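Local structure of endoglucanase (Komagataeibacter sucrofermentans, 6VC5) at residues A[113-124]-A[164-174]; A[4-12]-A[42-51]. The protein probably hydrolyses internal beta-1,4-glucosidic linkages in cellulose and related beta-glucans, as a family 8 glycoside hydrolase. All coordinates share one frame; numbering follows the deposited sequence.

How the interactions relate
Interactions 1 and 2 illustrate one packing solution used twice in an alpha-helical barrel. In each, a single helix lays an aromatic knob (Y120 or W8) against a corner where one helix ends and the next begins. Both corners have a glycine of positive phi, G170 or G47, followed by an aspartate N-cap, D171 or D48, that starts the next helix. The centres of the contacts lie about 17 and 18 Å from the centre of the chain and about 25 Å from each other; their nearest atoms are about 11 Å apart, so the two do not touch. The C-terminal end of helix 90-106 reaches both: K105 NZ bonds to Q164 OE1, R106 NH1 to A44 O.

Interaction 1: residues A[113-124]-A[164-174]; sequences IQDAMNIYGDVL and QAFALTGDAKW
The Y120 ring drops as a knob into a hole formed by Q164, A165, L168 and W174, where helix 110-126 packs on the corner between helices 159-169 and 172-187 in the (alpha/alpha)6 barrel of family 8. The short segments of the first two helices cross at -111°. The A165 methyl forms the floor, its CB 3.6 Å from the centroid of the Y120 ring and nearly over its centre. The same methyl also covers one face of W174, wedging itself between the two aromatic side chains, which form an offset edge-to-face pair, the edge of Y120 turned to the face of W174, planes at 77°. L168 CD1 closes the rim of the hole, 3.9 Å from Y120 CE2, and also touches M117. At the far end the Y120 hydroxyl passes Q164 CB and reaches S161 in a hydrogen bond. Cutting the Y120 side chain back to alanine is likely to open a gap above the A165 methyl and leave S161 without this partner. On the other face of W174, opposite A165, L124 CD1 lies 3.8 Å from the centroid of the six-membered ring. L124 CG is anti to the backbone N (chi1 -162°), which carries the branched end over the indole, with CD2 near NE1 and 3.5 Å from D171 OD2. The extended K173 chain flanks L124, and its NZ makes a weak bond to L124 O while also bonding to T128. Tightest against the indole edge is a backbone atom, Y120 O, 3.3 Å from W174 CZ2.

Interaction 2: residues A[4-12]-A[42-51]; sequences IAQQWAIFR and FSAAAGDQAA
D48 OD2 takes two donors from helix 4-15, W8 and R12, tying that helix to the corner between helices 33-46 and 49-62 in the (alpha/alpha)6 barrel. W8 NE1 donates to D48 OD2 at 2.9 Å, almost straight (N-H...O 175°) and in the ring plane, and meets the anti lone pair of that oxygen. R12 NH1 makes a salt bridge to the same OD2 at 2.7 Å, from above the carboxylate plane. The other oxygen, OD1, accepts from A51 N at 3.2 Å, so D48 is also the N-cap of helix 49-62, directly after a Schellman motif with G47 as its C-prime residue. The indole lies as a knob among F42, S43, A46 and A51, its CG anti to the backbone N (chi1 163°), which swings the ring out to the 42-51 corner. S43 CA sits over one face and R12 CB over the other, while A51 CB meets the edge 3.9 Å from W8 CZ2. Small residues let the backbones close in: the CA atoms of A5 and A46 are 4.6 Å apart, and I4 CG2 rests on A46. Farther along, F42 turns its edge to the face of F11, planes at 90°. F42 CB meanwhile presses on the indole, 3.5 Å from W8 CE3.

Interaction 1: residues A[113-124]-A[164-174]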
# COMPACT_ATOMS: atom_id res chain seq x y z
N ILE A 113 15.10 10.41 -9.30
CA ILE A 113 15.18 9.07 -9.89
C ILE A 113 16.24 8.24 -9.19
O ILE A 113 16.02 7.07 -8.88
CB ILE A 113 15.44 9.18 -11.41
CG1 ILE A 113 14.33 9.99 -12.08
CG2 ILE A 113 15.57 7.79 -12.02
CD1 ILE A 113 12.97 9.35 -11.98
N GLN A 114 17.40 8.84 -8.92
CA GLN A 114 18.43 8.11 -8.18
C GLN A 114 17.95 7.71 -6.79
O GLN A 114 18.24 6.61 -6.32
CB GLN A 114 19.71 8.93 -8.06
CG GLN A 114 20.85 8.09 -7.49
CD GLN A 114 21.05 6.79 -8.26
OE1 GLN A 114 21.26 6.79 -9.47
NE2 GLN A 114 20.97 5.66 -7.55
N ASP A 115 17.25 8.62 -6.11
CA ASP A 115 16.70 8.30 -4.80
C ASP A 115 15.78 7.09 -4.88
O ASP A 115 15.84 6.18 -4.02
CB ASP A 115 15.91 9.50 -4.24
CG ASP A 115 16.79 10.70 -3.92
OD1 ASP A 115 17.99 10.52 -3.61
OD2 ASP A 115 16.26 11.84 -3.94
N ALA A 116 14.91 7.05 -5.89
CA ALA A 116 13.99 5.93 -6.06
C ALA A 116 14.76 4.64 -6.31
O ALA A 116 14.47 3.60 -5.70
CB ALA A 116 13.02 6.21 -7.21
N MET A 117 15.77 4.69 -7.18
CA MET A 117 16.55 3.50 -7.50
C MET A 117 17.32 2.98 -6.29
O MET A 117 17.45 1.76 -6.11
CB MET A 117 17.48 3.79 -8.68
CG MET A 117 16.71 4.00 -9.96
SD MET A 117 17.68 4.09 -11.48
CE MET A 117 18.63 5.54 -11.13
N ASN A 118 17.81 3.87 -5.43
CA ASN A 118 18.46 3.43 -4.20
C ASN A 118 17.50 2.67 -3.30
O ASN A 118 17.86 1.62 -2.75
CB ASN A 118 19.05 4.62 -3.45
CG ASN A 118 20.28 5.19 -4.14
OD1 ASN A 118 20.88 4.54 -4.99
ND2 ASN A 118 20.63 6.42 -3.80
N ILE A 119 16.27 3.17 -3.14
CA ILE A 119 15.28 2.46 -2.33
C ILE A 119 14.95 1.11 -2.95
O ILE A 119 14.90 0.08 -2.26
CB ILE A 119 14.01 3.31 -2.15
CG1 ILE A 119 14.34 4.62 -1.44
CG2 ILE A 119 12.94 2.53 -1.38
CD1 ILE A 119 13.27 5.70 -1.62
N TYR A 120 14.66 1.10 -4.26
CA TYR A 120 14.27 -0.15 -4.91
C TYR A 120 15.38 -1.18 -4.79
O TYR A 120 15.11 -2.37 -4.54
CB TYR A 120 13.95 0.09 -6.38
CG TYR A 120 12.59 0.72 -6.66
CD1 TYR A 120 11.43 0.22 -6.08
CD2 TYR A 120 12.48 1.78 -7.55
CE1 TYR A 120 10.19 0.79 -6.35
CE2 TYR A 120 11.25 2.36 -7.84
CZ TYR A 120 10.11 1.86 -7.25
OH TYR A 120 8.89 2.43 -7.53
N GLY A 121 16.63 -0.75 -4.96
CA GLY A 121 17.75 -1.66 -4.83
C GLY A 121 17.79 -2.33 -3.46
O GLY A 121 18.06 -3.53 -3.36
N ASP A 122 17.53 -1.56 -2.41
CA ASP A 122 17.56 -2.14 -1.07
C ASP A 122 16.32 -2.98 -0.74
O ASP A 122 16.42 -3.94 0.02
CB ASP A 122 17.82 -1.05 -0.03
CG ASP A 122 19.31 -0.78 0.15
OD1 ASP A 122 20.12 -1.68 -0.20
OD2 ASP A 122 19.68 0.31 0.64
N VAL A 123 15.15 -2.65 -1.29
CA VAL A 123 14.00 -3.55 -1.16
C VAL A 123 14.33 -4.91 -1.78
O VAL A 123 14.10 -5.96 -1.17
CB VAL A 123 12.74 -2.93 -1.79
CG1 VAL A 123 11.60 -3.97 -1.86
CG2 VAL A 123 12.29 -1.73 -0.99
N LEU A 124 14.87 -4.90 -3.00
CA LEU A 124 15.19 -6.16 -3.66
C LEU A 124 16.25 -6.94 -2.88
O LEU A 124 16.15 -8.17 -2.75
CB LEU A 124 15.68 -5.88 -5.08
CG LEU A 124 15.67 -7.04 -6.07
CD1 LEU A 124 14.25 -7.57 -6.27
CD2 LEU A 124 16.28 -6.61 -7.41
N GLN A 164 7.18 -0.05 -11.74
CA GLN A 164 8.09 1.07 -11.94
C GLN A 164 9.54 0.64 -11.71
O GLN A 164 10.44 1.07 -12.43
CB GLN A 164 7.72 2.22 -11.00
CG GLN A 164 8.60 3.44 -11.13
CD GLN A 164 8.45 4.13 -12.47
OE1 GLN A 164 9.44 4.40 -13.16
NE2 GLN A 164 7.22 4.41 -12.85
N ALA A 165 9.77 -0.18 -10.68
CA ALA A 165 11.13 -0.64 -10.41
C ALA A 165 11.69 -1.42 -11.60
O ALA A 165 12.86 -1.26 -11.97
CB ALA A 165 11.14 -1.50 -9.15
N PHE A 166 10.86 -2.26 -12.23
CA PHE A 166 11.31 -2.97 -13.42
C PHE A 166 11.58 -2.02 -14.58
O PHE A 166 12.56 -2.19 -15.32
CB PHE A 166 10.30 -4.03 -13.84
CG PHE A 166 10.72 -4.79 -15.07
CD1 PHE A 166 11.79 -5.66 -15.00
CD2 PHE A 166 10.08 -4.60 -16.28
CE1 PHE A 166 12.21 -6.36 -16.12
CE2 PHE A 166 10.50 -5.29 -17.41
CZ PHE A 166 11.56 -6.17 -17.32
N ALA A 167 10.71 -1.03 -14.77
CA ALA A 167 10.92 -0.05 -15.83
C ALA A 167 12.22 0.72 -15.66
O ALA A 167 12.87 1.06 -16.66
CB ALA A 167 9.72 0.91 -15.89
N LEU A 168 12.63 0.99 -14.42
CA LEU A 168 13.84 1.76 -14.16
C LEU A 168 15.11 0.93 -14.29
O LEU A 168 16.15 1.46 -14.72
CB LEU A 168 13.77 2.39 -12.77
CG LEU A 168 12.78 3.53 -12.56
CD1 LEU A 168 12.75 3.92 -11.09
CD2 LEU A 168 13.12 4.73 -13.43
N THR A 169 15.07 -0.35 -13.92
CA THR A 169 16.27 -1.17 -13.77
C THR A 169 16.42 -2.24 -14.84
O THR A 169 17.55 -2.64 -15.13
CB THR A 169 16.26 -1.89 -12.41
OG1 THR A 169 15.16 -2.80 -12.35
CG2 THR A 169 16.14 -0.90 -11.26
N GLY A 170 15.33 -2.72 -15.41
CA GLY A 170 15.39 -3.89 -16.27
C GLY A 170 15.77 -5.18 -15.58
O GLY A 170 16.09 -6.16 -16.26
N ASP A 171 15.74 -5.21 -14.25
CA ASP A 171 16.16 -6.39 -13.49
C ASP A 171 15.04 -7.43 -13.50
O ASP A 171 13.95 -7.17 -12.99
CB ASP A 171 16.50 -5.99 -12.06
CG ASP A 171 17.25 -7.08 -11.29
OD1 ASP A 171 17.01 -8.28 -11.55
OD2 ASP A 171 18.08 -6.72 -10.43
N ALA A 172 15.33 -8.61 -14.06
CA ALA A 172 14.33 -9.66 -14.19
C ALA A 172 13.86 -10.21 -12.84
O ALA A 172 12.80 -10.85 -12.78
CB ALA A 172 14.87 -10.80 -15.06
N LYS A 173 14.62 -9.97 -11.76
CA LYS A 173 14.15 -10.40 -10.44
C LYS A 173 12.86 -9.68 -10.05
O LYS A 173 12.02 -10.25 -9.35
CB LYS A 173 15.25 -10.19 -9.40
CG LYS A 173 14.98 -10.85 -8.05
CD LYS A 173 16.14 -10.62 -7.09
CE LYS A 173 15.82 -11.12 -5.69
NZ LYS A 173 16.93 -10.80 -4.74
N TRP A 174 12.67 -8.44 -10.52
CA TRP A 174 11.41 -7.75 -10.24
C TRP A 174 10.25 -8.46 -10.92
O TRP A 174 9.16 -8.58 -10.36
CB TRP A 174 11.49 -6.28 -10.66
CG TRP A 174 12.26 -5.43 -9.70
CD1 TRP A 174 13.42 -4.76 -9.95
CD2 TRP A 174 11.92 -5.14 -8.33
NE1 TRP A 174 13.83 -4.08 -8.84
CE2 TRP A 174 12.93 -4.29 -7.83
CE3 TRP A 174 10.88 -5.52 -7.49
CZ2 TRP A 174 12.92 -3.81 -6.52
CZ3 TRP A 174 10.87 -5.05 -6.19
CH2 TRP A 174 11.89 -4.20 -5.72

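Interaction 2: residues A[4-12]-A[42-51]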
# COMPACT_ATOMS: atom_id res chain seq x y z
N ILE A 4 -7.89 15.26 -9.39
CA ILE A 4 -6.88 14.92 -8.39
C ILE A 4 -6.36 16.15 -7.67
O ILE A 4 -6.18 16.14 -6.44
CB ILE A 4 -5.75 14.06 -9.00
CG1 ILE A 4 -6.24 12.62 -9.17
CG2 ILE A 4 -4.49 14.11 -8.14
CD1 ILE A 4 -5.31 11.75 -9.96
N ALA A 5 -6.10 17.23 -8.40
CA ALA A 5 -5.57 18.43 -7.76
C ALA A 5 -6.55 18.96 -6.70
O ALA A 5 -6.13 19.42 -5.63
CB ALA A 5 -5.24 19.49 -8.80
N GLN A 6 -7.85 18.89 -6.97
CA GLN A 6 -8.80 19.41 -6.00
C GLN A 6 -8.94 18.48 -4.80
O GLN A 6 -9.10 18.96 -3.66
CB GLN A 6 -10.16 19.69 -6.66
CG GLN A 6 -10.12 20.88 -7.62
CD GLN A 6 -9.22 20.65 -8.82
OE1 GLN A 6 -8.15 21.24 -8.93
NE2 GLN A 6 -9.67 19.80 -9.75
N GLN A 7 -8.89 17.17 -5.01
CA GLN A 7 -8.93 16.24 -3.88
C GLN A 7 -7.65 16.34 -3.04
O GLN A 7 -7.72 16.28 -1.81
CB GLN A 7 -9.18 14.81 -4.37
CG GLN A 7 -10.55 14.64 -5.03
CD GLN A 7 -11.69 15.07 -4.13
OE1 GLN A 7 -11.87 14.55 -3.04
NE2 GLN A 7 -12.47 16.05 -4.59
N TRP A 8 -6.49 16.50 -3.69
CA TRP A 8 -5.26 16.70 -2.94
C TRP A 8 -5.33 17.95 -2.07
O TRP A 8 -4.88 17.94 -0.92
CB TRP A 8 -4.04 16.75 -3.86
CG TRP A 8 -2.81 17.37 -3.21
CD1 TRP A 8 -2.19 18.53 -3.57
CD2 TRP A 8 -2.06 16.86 -2.08
NE1 TRP A 8 -1.11 18.78 -2.75
CE2 TRP A 8 -1.01 17.76 -1.83
CE3 TRP A 8 -2.17 15.72 -1.28
CZ2 TRP A 8 -0.08 17.57 -0.81
CZ3 TRP A 8 -1.25 15.53 -0.25
CH2 TRP A 8 -0.21 16.46 -0.03
N ALA A 9 -5.91 19.04 -2.59
CA ALA A 9 -6.02 20.26 -1.80
C ALA A 9 -6.78 20.03 -0.50
O ALA A 9 -6.43 20.60 0.54
CB ALA A 9 -6.68 21.36 -2.63
N ILE A 10 -7.83 19.21 -0.54
CA ILE A 10 -8.56 18.86 0.68
C ILE A 10 -7.69 18.03 1.62
O ILE A 10 -7.60 18.30 2.82
CB ILE A 10 -9.87 18.13 0.34
CG1 ILE A 10 -10.80 19.03 -0.47
CG2 ILE A 10 -10.56 17.68 1.60
CD1 ILE A 10 -11.88 18.24 -1.21
N PHE A 11 -7.06 16.97 1.09
CA PHE A 11 -6.16 16.14 1.89
C PHE A 11 -5.08 16.99 2.53
O PHE A 11 -4.81 16.89 3.73
CB PHE A 11 -5.54 15.05 1.02
CG PHE A 11 -4.80 13.99 1.81
CD1 PHE A 11 -5.43 12.82 2.20
CD2 PHE A 11 -3.46 14.17 2.14
CE1 PHE A 11 -4.75 11.83 2.92
CE2 PHE A 11 -2.77 13.19 2.86
CZ PHE A 11 -3.41 12.03 3.24
N ARG A 12 -4.46 17.87 1.73
CA ARG A 12 -3.37 18.70 2.21
C ARG A 12 -3.83 19.64 3.32
O ARG A 12 -3.14 19.81 4.33
CB ARG A 12 -2.78 19.50 1.04
CG ARG A 12 -1.58 20.36 1.42
CD ARG A 12 -1.22 21.30 0.28
NE ARG A 12 -2.30 22.24 -0.00
CZ ARG A 12 -2.56 22.75 -1.21
NH1 ARG A 12 -1.81 22.40 -2.25
NH2 ARG A 12 -3.57 23.60 -1.37
N PHE A 42 0.61 11.62 -3.62
CA PHE A 42 -0.53 12.47 -3.98
C PHE A 42 -0.07 13.83 -4.51
O PHE A 42 -0.64 14.36 -5.47
CB PHE A 42 -1.46 12.68 -2.79
CG PHE A 42 -2.01 11.41 -2.17
CD1 PHE A 42 -1.99 10.20 -2.83
CD2 PHE A 42 -2.55 11.45 -0.89
CE1 PHE A 42 -2.50 9.03 -2.23
CE2 PHE A 42 -3.06 10.31 -0.29
CZ PHE A 42 -3.03 9.10 -0.97
N SER A 43 0.96 14.42 -3.88
CA SER A 43 1.47 15.71 -4.34
C SER A 43 2.16 15.59 -5.69
O SER A 43 2.04 16.49 -6.53
CB SER A 43 2.38 16.34 -3.28
OG SER A 43 3.54 15.57 -3.04
N ALA A 44 2.86 14.47 -5.94
CA ALA A 44 3.43 14.26 -7.28
C ALA A 44 2.34 14.12 -8.33
O ALA A 44 2.43 14.72 -9.41
CB ALA A 44 4.32 13.01 -7.27
N ALA A 45 1.30 13.32 -8.05
CA ALA A 45 0.20 13.15 -8.99
C ALA A 45 -0.53 14.46 -9.24
O ALA A 45 -0.95 14.75 -10.37
CB ALA A 45 -0.77 12.09 -8.46
N ALA A 46 -0.72 15.27 -8.20
CA ALA A 46 -1.42 16.54 -8.30
C ALA A 46 -0.56 17.67 -8.87
O ALA A 46 -1.11 18.72 -9.23
CB ALA A 46 -1.93 16.96 -6.92
N GLY A 47 0.75 17.49 -8.96
CA GLY A 47 1.62 18.53 -9.46
C GLY A 47 1.98 19.61 -8.47
O GLY A 47 2.27 20.74 -8.87
N ASP A 48 1.98 19.30 -7.17
CA ASP A 48 2.26 20.28 -6.12
C ASP A 48 3.70 20.09 -5.66
O ASP A 48 4.00 19.39 -4.68
CB ASP A 48 1.26 20.09 -4.97
CG ASP A 48 1.38 21.14 -3.88
OD1 ASP A 48 2.32 21.96 -3.90
OD2 ASP A 48 0.52 21.15 -2.97
N GLN A 49 4.63 20.72 -6.40
CA GLN A 49 6.04 20.48 -6.13
C GLN A 49 6.49 21.09 -4.80
O GLN A 49 7.35 20.51 -4.12
CB GLN A 49 6.91 20.99 -7.28
CG GLN A 49 8.34 20.50 -7.15
CD GLN A 49 9.18 20.74 -8.38
OE1 GLN A 49 8.77 21.46 -9.30
NE2 GLN A 49 10.37 20.14 -8.41
N ALA A 50 5.94 22.24 -4.42
CA ALA A 50 6.34 22.85 -3.15
C ALA A 50 6.02 21.92 -1.99
O ALA A 50 6.81 21.80 -1.04
CB ALA A 50 5.63 24.19 -2.97
N ALA A 51 4.88 21.24 -2.05
CA ALA A 51 4.55 20.28 -1.00
C ALA A 51 5.44 19.05 -1.09
O ALA A 51 5.98 18.59 -0.08
CB ALA A 51 3.07 19.89 -1.06